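Local coordinates for protein carbamate kinase (Mycoplasma penetrans, PDB 4AXS) that probably catalyses the reversible transfer of a phosphoryl group between carbamoyl phosphate and ADP, the ATP-forming step that ends the arginine deiminase pathway, at residues 64-69 with 205-210; 132-137 with 189-194; 142-147 with 181-186. All blocks are in the same frame, centred on the assembly; numbering follows the deposited sequence.

Contact 1 (64-69 with 205-210); sequences VIVGHG and VCIVGG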
loop_
_atom_site.group_PDB
_atom_site.type_symbol
_atom_site.label_atom_id
_atom_site.label_comp_id
_atom_site.label_asym_id
_atom_site.label_seq_id
_atom_site.Cartn_x
_atom_site.Cartn_y
_atom_site.Cartn_z
ATOM N N VAL A 64 15.652 -9.164 -7.995
ATOM C CA VAL A 64 15.572 -8.805 -6.581
ATOM C C VAL A 64 14.130 -8.591 -6.148
ATOM O O VAL A 64 13.477 -7.630 -6.565
ATOM C CB VAL A 64 16.389 -7.528 -6.239
ATOM C CG1 VAL A 64 16.336 -7.240 -4.739
ATOM C CG2 VAL A 64 17.834 -7.651 -6.711
ATOM N N ILE A 65 13.637 -9.501 -5.317
ATOM C CA ILE A 65 12.359 -9.337 -4.645
ATOM C C ILE A 65 12.618 -8.588 -3.341
ATOM O O ILE A 65 13.460 -8.990 -2.545
ATOM C CB ILE A 65 11.746 -10.692 -4.321
ATOM C CG1 ILE A 65 11.451 -11.466 -5.611
ATOM C CG2 ILE A 65 10.474 -10.516 -3.496
ATOM C CD1 ILE A 65 12.665 -11.935 -6.381
ATOM N N VAL A 66 11.907 -7.486 -3.121
ATOM C CA VAL A 66 12.220 -6.638 -1.971
ATOM C C VAL A 66 11.182 -6.681 -0.850
ATOM O O VAL A 66 9.980 -6.792 -1.109
ATOM C CB VAL A 66 12.475 -5.190 -2.406
ATOM C CG1 VAL A 66 12.903 -4.363 -1.216
ATOM C CG2 VAL A 66 13.543 -5.159 -3.483
ATOM N N GLY A 67 11.664 -6.599 0.391
ATOM C CA GLY A 67 10.825 -6.658 1.576
ATOM C C GLY A 67 11.402 -5.811 2.695
ATOM O O GLY A 67 12.525 -5.334 2.586
ATOM N N HIS A 68 10.639 -5.615 3.769
ATOM C CA HIS A 68 11.057 -4.723 4.850
ATOM C C HIS A 68 10.239 -4.935 6.113
ATOM O O HIS A 68 9.090 -5.372 6.052
ATOM C CB HIS A 68 10.928 -3.260 4.424
ATOM C CG HIS A 68 9.509 -2.809 4.242
ATOM N ND1 HIS A 68 8.733 -2.351 5.285
ATOM C CD2 HIS A 68 8.731 -2.746 3.137
ATOM C CE1 HIS A 68 7.531 -2.046 4.837
ATOM N NE2 HIS A 68 7.506 -2.271 3.536
ATOM N N GLY A 69 10.835 -4.611 7.255
ATOM C CA GLY A 69 10.138 -4.691 8.523
ATOM C C GLY A 69 9.487 -3.361 8.823
ATOM O O GLY A 69 9.571 -2.428 8.017
ATOM N N VAL A 205 10.444 -5.546 -10.428
ATOM C CA VAL A 205 11.016 -5.517 -9.085
ATOM C C VAL A 205 9.917 -5.235 -8.052
ATOM O O VAL A 205 9.451 -4.102 -7.913
ATOM C CB VAL A 205 12.174 -4.505 -8.977
ATOM C CG1 VAL A 205 11.813 -3.224 -9.669
ATOM C CG2 VAL A 205 12.540 -4.251 -7.520
ATOM N N CYS A 206 9.528 -6.288 -7.335
ATOM C CA CYS A 206 8.337 -6.313 -6.496
ATOM C C CYS A 206 8.623 -6.158 -5.010
ATOM O O CYS A 206 9.372 -6.938 -4.437
ATOM C CB CYS A 206 7.626 -7.651 -6.666
ATOM S SG CYS A 206 7.289 -8.131 -8.348
ATOM N N ILE A 207 7.973 -5.185 -4.378
ATOM C CA ILE A 207 8.112 -4.981 -2.942
ATOM C C ILE A 207 6.913 -5.575 -2.224
ATOM O O ILE A 207 5.773 -5.178 -2.471
ATOM C CB ILE A 207 8.258 -3.494 -2.592
ATOM C CG1 ILE A 207 9.291 -2.834 -3.507
ATOM C CG2 ILE A 207 8.629 -3.329 -1.129
ATOM C CD1 ILE A 207 9.370 -1.332 -3.360
ATOM N N VAL A 208 7.179 -6.537 -1.345
ATOM C CA VAL A 208 6.124 -7.253 -0.636
ATOM C C VAL A 208 6.495 -7.566 0.807
ATOM O O VAL A 208 7.638 -7.347 1.240
ATOM C CB VAL A 208 5.805 -8.581 -1.316
ATOM C CG1 VAL A 208 5.137 -8.347 -2.657
ATOM C CG2 VAL A 208 7.070 -9.403 -1.474
ATOM N N GLY A 209 5.523 -8.095 1.546
ATOM C CA GLY A 209 5.735 -8.488 2.934
ATOM C C GLY A 209 6.169 -7.334 3.822
ATOM O O GLY A 209 6.973 -7.521 4.752
ATOM N N GLY A 210 5.647 -6.138 3.536
ATOM C CA GLY A 210 5.952 -4.963 4.338
ATOM C C GLY A 210 5.575 -5.212 5.786
ATOM O O GLY A 210 4.445 -5.588 6.071
#

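Contact 2 (132-137 with 189-194); sequences LTQTIV and DFIGID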
loop_
_atom_site.group_PDB
_atom_site.type_symbol
_atom_site.label_atom_id
_atom_site.label_comp_id
_atom_site.label_asym_id
_atom_site.label_seq_id
_atom_site.Cartn_x
_atom_site.Cartn_y
_atom_site.Cartn_z
ATOM N N LEU A 132 0.423 -4.054 -1.262
ATOM C CA LEU A 132 -0.099 -4.142 0.085
ATOM C C LEU A 132 -0.201 -5.641 0.419
ATOM O O LEU A 132 -0.724 -6.413 -0.389
ATOM C CB LEU A 132 -1.464 -3.448 0.129
ATOM C CG LEU A 132 -2.147 -3.143 1.463
ATOM C CD1 LEU A 132 -3.321 -4.082 1.664
ATOM C CD2 LEU A 132 -1.188 -3.204 2.660
ATOM N N THR A 133 0.309 -6.056 1.581
ATOM C CA THR A 133 0.414 -7.483 1.904
ATOM C C THR A 133 -0.403 -7.985 3.102
ATOM O O THR A 133 -0.245 -7.522 4.233
ATOM C CB THR A 133 1.897 -7.903 2.112
ATOM O OG1 THR A 133 2.667 -7.559 0.951
ATOM C CG2 THR A 133 2.020 -9.424 2.399
ATOM N N GLN A 134 -1.271 -8.958 2.845
ATOM C CA GLN A 134 -1.954 -9.669 3.922
ATOM C C GLN A 134 -1.388 -11.083 4.040
ATOM O O GLN A 134 -1.359 -11.849 3.066
ATOM C CB GLN A 134 -3.477 -9.683 3.722
ATOM C CG GLN A 134 -4.181 -8.464 4.326
ATOM C CD GLN A 134 -5.709 -8.498 4.177
ATOM O OE1 GLN A 134 -6.253 -8.070 3.166
ATOM N NE2 GLN A 134 -6.397 -9.000 5.195
ATOM N N THR A 135 -0.902 -11.407 5.233
ATOM C CA THR A 135 -0.274 -12.685 5.466
ATOM C C THR A 135 -1.240 -13.628 6.146
ATOM O O THR A 135 -1.783 -13.328 7.206
ATOM C CB THR A 135 1.017 -12.563 6.308
ATOM O OG1 THR A 135 2.017 -11.864 5.561
ATOM C CG2 THR A 135 1.553 -13.964 6.697
ATOM N N ILE A 136 -1.442 -14.773 5.505
ATOM C CA ILE A 136 -2.274 -15.832 6.035
ATOM C C ILE A 136 -1.573 -16.552 7.176
ATOM O O ILE A 136 -0.429 -17.004 7.058
ATOM C CB ILE A 136 -2.630 -16.852 4.946
ATOM C CG1 ILE A 136 -3.033 -16.137 3.650
ATOM C CG2 ILE A 136 -3.737 -17.767 5.424
ATOM C CD1 ILE A 136 -4.378 -15.449 3.730
ATOM N N VAL A 137 -2.262 -16.628 8.302
ATOM C CA VAL A 137 -1.808 -17.458 9.400
ATOM C C VAL A 137 -2.979 -18.337 9.799
ATOM O O VAL A 137 -4.144 -18.001 9.532
ATOM C CB VAL A 137 -1.333 -16.625 10.596
ATOM C CG1 VAL A 137 -0.163 -15.749 10.183
ATOM C CG2 VAL A 137 -2.472 -15.777 11.133
ATOM N N ASP A 189 0.683 -18.342 3.990
ATOM C CA ASP A 189 0.811 -17.703 2.674
ATOM C C ASP A 189 0.247 -16.290 2.595
ATOM O O ASP A 189 0.174 -15.586 3.593
ATOM C CB ASP A 189 0.282 -18.567 1.517
ATOM C CG ASP A 189 -1.202 -18.764 1.567
ATOM O OD1 ASP A 189 -1.705 -19.059 2.670
ATOM O OD2 ASP A 189 -1.858 -18.637 0.505
ATOM N N PHE A 190 -0.119 -15.872 1.389
ATOM C CA PHE A 190 -0.344 -14.456 1.142
ATOM C C PHE A 190 -1.374 -14.230 0.061
ATOM O O PHE A 190 -1.427 -14.967 -0.913
ATOM C CB PHE A 190 0.986 -13.782 0.777
ATOM C CG PHE A 190 2.152 -14.250 1.617
ATOM C CD1 PHE A 190 2.370 -13.714 2.883
ATOM C CD2 PHE A 190 3.019 -15.237 1.152
ATOM C CE1 PHE A 190 3.444 -14.140 3.667
ATOM C CE2 PHE A 190 4.107 -15.676 1.944
ATOM C CZ PHE A 190 4.306 -15.127 3.197
ATOM N N ILE A 191 -2.191 -13.198 0.236
ATOM C CA ILE A 191 -3.347 -12.996 -0.625
ATOM C C ILE A 191 -3.094 -13.044 -2.140
ATOM O O ILE A 191 -3.914 -13.580 -2.889
ATOM C CB ILE A 191 -4.145 -11.738 -0.233
ATOM C CG1 ILE A 191 -4.955 -12.023 1.035
ATOM C CG2 ILE A 191 -5.086 -11.311 -1.362
ATOM C CD1 ILE A 191 -6.280 -11.265 1.105
ATOM N N GLY A 192 -1.976 -12.508 -2.607
ATOM C CA GLY A 192 -1.753 -12.490 -4.046
ATOM C C GLY A 192 -0.499 -13.184 -4.537
ATOM O O GLY A 192 -0.052 -12.914 -5.657
ATOM N N ILE A 193 0.066 -14.071 -3.710
ATOM C CA ILE A 193 1.327 -14.726 -4.033
ATOM C C ILE A 193 1.296 -15.180 -5.467
ATOM O O ILE A 193 2.200 -14.879 -6.244
ATOM C CB ILE A 193 1.587 -15.967 -3.162
ATOM C CG1 ILE A 193 0.366 -16.277 -2.308
ATOM C CG2 ILE A 193 2.834 -15.764 -2.304
ATOM C CD1 ILE A 193 0.327 -17.676 -1.776
ATOM N N ASP A 194 0.242 -15.901 -5.819
ATOM C CA ASP A 194 0.083 -16.352 -7.189
ATOM C C ASP A 194 0.419 -15.243 -8.180
ATOM O O ASP A 194 1.301 -15.413 -9.025
ATOM C CB ASP A 194 -1.318 -16.909 -7.415
ATOM C CG ASP A 194 -1.383 -18.396 -7.154
ATOM O OD1 ASP A 194 -0.355 -19.054 -7.391
ATOM O OD2 ASP A 194 -2.431 -18.908 -6.697
#

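Contact 3 (142-147 with 181-186); sequences PAFKNP and VVASPI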
loop_
_atom_site.group_PDB
_atom_site.type_symbol
_atom_site.label_atom_id
_atom_site.label_comp_id
_atom_site.label_asym_id
_atom_site.label_seq_id
_atom_site.Cartn_x
_atom_site.Cartn_y
_atom_site.Cartn_z
ATOM N N PRO A 142 -0.356 -21.523 18.058
ATOM C CA PRO A 142 -0.003 -21.432 19.480
ATOM C C PRO A 142 0.269 -19.993 19.920
ATOM O O PRO A 142 -0.033 -19.624 21.053
ATOM C CB PRO A 142 1.275 -22.257 19.557
ATOM C CG PRO A 142 1.104 -23.289 18.496
ATOM C CD PRO A 142 0.360 -22.616 17.376
ATOM N N ALA A 143 0.819 -19.193 19.011
ATOM C CA ALA A 143 1.295 -17.852 19.324
ATOM C C ALA A 143 0.234 -16.965 19.957
ATOM O O ALA A 143 0.543 -16.132 20.804
ATOM C CB ALA A 143 1.851 -17.191 18.069
ATOM N N PHE A 144 -1.014 -17.127 19.536
ATOM C CA PHE A 144 -2.092 -16.274 20.030
ATOM C C PHE A 144 -2.366 -16.553 21.490
ATOM O O PHE A 144 -2.648 -15.640 22.268
ATOM C CB PHE A 144 -3.380 -16.509 19.247
ATOM C CG PHE A 144 -3.239 -16.299 17.779
ATOM C CD1 PHE A 144 -2.995 -15.036 17.270
ATOM C CD2 PHE A 144 -3.359 -17.365 16.901
ATOM C CE1 PHE A 144 -2.863 -14.841 15.918
ATOM C CE2 PHE A 144 -3.242 -17.172 15.539
ATOM C CZ PHE A 144 -2.990 -15.910 15.049
ATOM N N LYS A 145 -2.296 -17.829 21.848
ATOM C CA LYS A 145 -2.602 -18.274 23.195
ATOM C C LYS A 145 -1.484 -17.867 24.144
ATOM O O LYS A 145 -1.612 -17.990 25.365
ATOM C CB LYS A 145 -2.855 -19.786 23.210
ATOM C CG LYS A 145 -4.075 -20.186 22.375
ATOM C CD LYS A 145 -4.275 -21.695 22.281
ATOM C CE LYS A 145 -5.522 -22.026 21.456
ATOM N NZ LYS A 145 -5.598 -23.460 21.041
ATOM N N ASN A 146 -0.392 -17.372 23.565
ATOM C CA ASN A 146 0.703 -16.782 24.333
ATOM C C ASN A 146 1.159 -15.453 23.743
ATOM O O ASN A 146 2.170 -15.394 23.043
ATOM C CB ASN A 146 1.890 -17.740 24.425
ATOM C CG ASN A 146 3.077 -17.126 25.155
ATOM O OD1 ASN A 146 4.230 -17.403 24.828
ATOM N ND2 ASN A 146 2.798 -16.274 26.140
ATOM N N PRO A 147 0.399 -14.382 24.019
ATOM C CA PRO A 147 0.630 -13.037 23.472
ATOM C C PRO A 147 2.027 -12.497 23.783
ATOM O O PRO A 147 2.232 -11.859 24.812
ATOM C CB PRO A 147 -0.449 -12.189 24.159
ATOM C CG PRO A 147 -1.551 -13.163 24.445
ATOM C CD PRO A 147 -0.843 -14.449 24.810
ATOM N N VAL A 181 0.219 -6.199 24.583
ATOM C CA VAL A 181 0.968 -7.312 24.012
ATOM C C VAL A 181 0.238 -7.941 22.831
ATOM O O VAL A 181 -0.977 -7.793 22.690
ATOM C CB VAL A 181 1.204 -8.426 25.050
ATOM C CG1 VAL A 181 -0.104 -9.128 25.379
ATOM C CG2 VAL A 181 2.235 -9.419 24.538
ATOM N N VAL A 182 0.985 -8.642 21.984
ATOM C CA VAL A 182 0.420 -9.251 20.786
ATOM C C VAL A 182 1.226 -10.446 20.291
ATOM O O VAL A 182 2.444 -10.500 20.461
ATOM C CB VAL A 182 0.395 -8.269 19.600
ATOM C CG1 VAL A 182 -1.019 -7.759 19.362
ATOM C CG2 VAL A 182 1.351 -7.113 19.848
ATOM N N ALA A 183 0.538 -11.404 19.678
ATOM C CA ALA A 183 1.189 -12.605 19.155
ATOM C C ALA A 183 2.120 -12.420 17.949
ATOM O O ALA A 183 2.243 -11.316 17.408
ATOM C CB ALA A 183 0.119 -13.653 18.839
ATOM N N SER A 184 2.767 -13.516 17.543
ATOM C CA SER A 184 3.646 -13.546 16.373
ATOM C C SER A 184 3.452 -14.838 15.589
ATOM O O SER A 184 4.315 -15.722 15.605
ATOM C CB SER A 184 5.113 -13.439 16.787
ATOM O OG SER A 184 5.360 -12.233 17.476
ATOM N N PRO A 185 2.316 -14.944 14.891
ATOM C CA PRO A 185 1.910 -16.137 14.142
ATOM C C PRO A 185 2.917 -16.564 13.074
ATOM O O PRO A 185 3.723 -15.758 12.602
ATOM C CB PRO A 185 0.612 -15.691 13.450
ATOM C CG PRO A 185 0.112 -14.563 14.257
ATOM C CD PRO A 185 1.327 -13.862 14.784
ATOM N N ILE A 186 2.837 -17.834 12.691
ATOM C CA ILE A 186 3.611 -18.372 11.585
ATOM C C ILE A 186 2.881 -18.183 10.244
ATOM O O ILE A 186 1.716 -18.569 10.096
ATOM C CB ILE A 186 3.888 -19.862 11.810
ATOM C CG1 ILE A 186 4.796 -20.042 13.025
ATOM C CG2 ILE A 186 4.499 -20.495 10.568
ATOM C CD1 ILE A 186 6.170 -19.433 12.857
#

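Contact 1 (64-69 with 205-210)
The imidazole of His68 lies over Gly210, whose CA sits 3.5 Å from the ring centroid in a CH-pi contact, displaced toward the NE2 side. Glycine suits this place because a CB there would run into NE2. A chi1 of 68° sets CG between the backbone N and the carbonyl carbon, turning the ring toward 205-210. Its rotation is fixed at both nitrogens: ND1 donates to Gly69 O at 2.9 Å, close to the ring plane, and NE2 is hydrogen-bonded to the hydroxyl of Tyr130. Further back the strands run parallel and meet in one bridge. Val66 N donates to Cys206 O at 2.9 Å, and Val208 N to Val66 O at 2.8 Å, the latter nearly head-on to the carbonyl. Branched residues fill the two faces. Val66 CB meets Ile207 CG1 at 4.1 Å on the side covered by helices 48-59 and 96-121, whereas the CG2 methyls of Ile65 and Val208 meet at 4.1 Å on the side of helix 193-201. Buried strands rich in beta-branched residues, sandwiched between helices, are characteristic of the alpha-beta-alpha sandwich of the amino acid kinase fold, whose central sheet is carried on through this bridge.

Contact 2 (132-137 with 189-194)
A chi1 of -41° places CG of Phe190 opposite its carbonyl carbon and swings the ring alongside Thr135, whose own chi1 of -67° puts OG1 opposite the carbonyl carbon and at the ring edge. OG1 lies in the ring plane, 3.3 Å from both CD1 and CE1 of Phe190, so the weakly positive C-H rim, and not the pi cloud, faces the oxygen. Threonine suits this spot: its hydroxyl is satisfied by Gly212 O, while its CG2 methyl packs against Phe190 CE1 at 3.6 Å. Thr135 and Phe190 form an antiparallel non-hydrogen-bonded pair. Ile136 and Asp189 form the adjoining hydrogen-bonded pair, in which Ile136 N donates to Asp189 O at 2.6 Å from above the carbonyl plane, a short length to be treated with caution. On this other face the carboxylate of the partly exposed Asp189 lies beside the isoleucine, OD1 being 3.3 Å from Ile136 CB. The ladder ends with Ile191 N bonding in plane to Gln134 O at 3.2 Å. Ile191 runs beside Gln134, its CG1 3.9 Å from Gln134 CB and its CD1 near OE1 without bonding; NE2 of the amide is hydrogen-bonded to Thr216 OG1 of the same chain and to Thr113 OG1 of the second subunit. From Phe190 to Ile193 the chain makes a type I turn, and Gly192 takes the N-cap position of helix 193-201. Within this chain strand 187-190 is the edge of a mixed sheet in which 134-137 also pairs with 214-218; the Phe190 ring packs on Lys238 and Ile239 of helix 232-242, and Ile136 and Ile191 touch Tyr223 of strand 223-225.

Contact 3 (142-147 with 181-186)
Phe144 and Pro185 meet roughly at right angles, the CE1 corner of the aromatic ring approaching Pro185 CG to 3.4 Å. With chi1 at -57°, CG opposite the carbonyl carbon, the end of the obliquely presented ring comes nearer to 181-186, and its CD1 corner also touches the methyl of Ala183 at 3.8 Å. That methyl is directed at the short helix 142-145, lying 3.2 Å from Ala143 O and 3.6 Å from Phe144 CA. Only a small side chain suits such close backbone packing, and the partner is equally small: Ala143 CB points back and rests 4.0 Å from Ala183 CB and 3.8 Å from the carbonyl carbon of Ser184. At the far end the Pro147 ring lies against Val181, although the model brings these two too close for the details to be trusted. The whole is a weakly bonded helical turn laid across an extended chain, held by apolar contacts. Placed well away from the centre of the chain, and framing a region in which 157-164 and 172-179 could not be modelled, it is consistent with the protruding subdomain known from carbamate kinases. Within the helix Ala143 O accepts Asn146 N at 3.2 Å, which ties down the carbonyl that Ala183 touches. Asp141 links both segments: one carboxylate oxygen accepts Ile186 N, the other makes a weak bond with Ala143 N at the start of the helix. Farther out, Val182 pairs through its backbone with Lys149 in a two-stranded antiparallel sheet, and Ala183 bonds through its backbone to Val229.

In the fold
Contacts 1 and 2 are buried, whereas contact 3 is only partly buried, its centre about 17 Å from the centre of the chain. Contact 1 is a parallel bridge in the central sheet; contact 2 is an antiparallel ladder at the edge of a smaller mixed sheet, near the second subunit; contact 3 has apolar contacts alone. Neighbours are coupled: Thr133 OG1 probably accepts a hydrogen bond from Gly209 N at 3.0 Å, joining contacts 1 and 2, and helix 193-201 leads from one to the other. Between contacts 2 and 3 the link is apolar, with Val137 CG1 3.4 Å from Pro185 CB. Contacts 1 and 3 do not touch, their nearest atoms being about 12 Å apart.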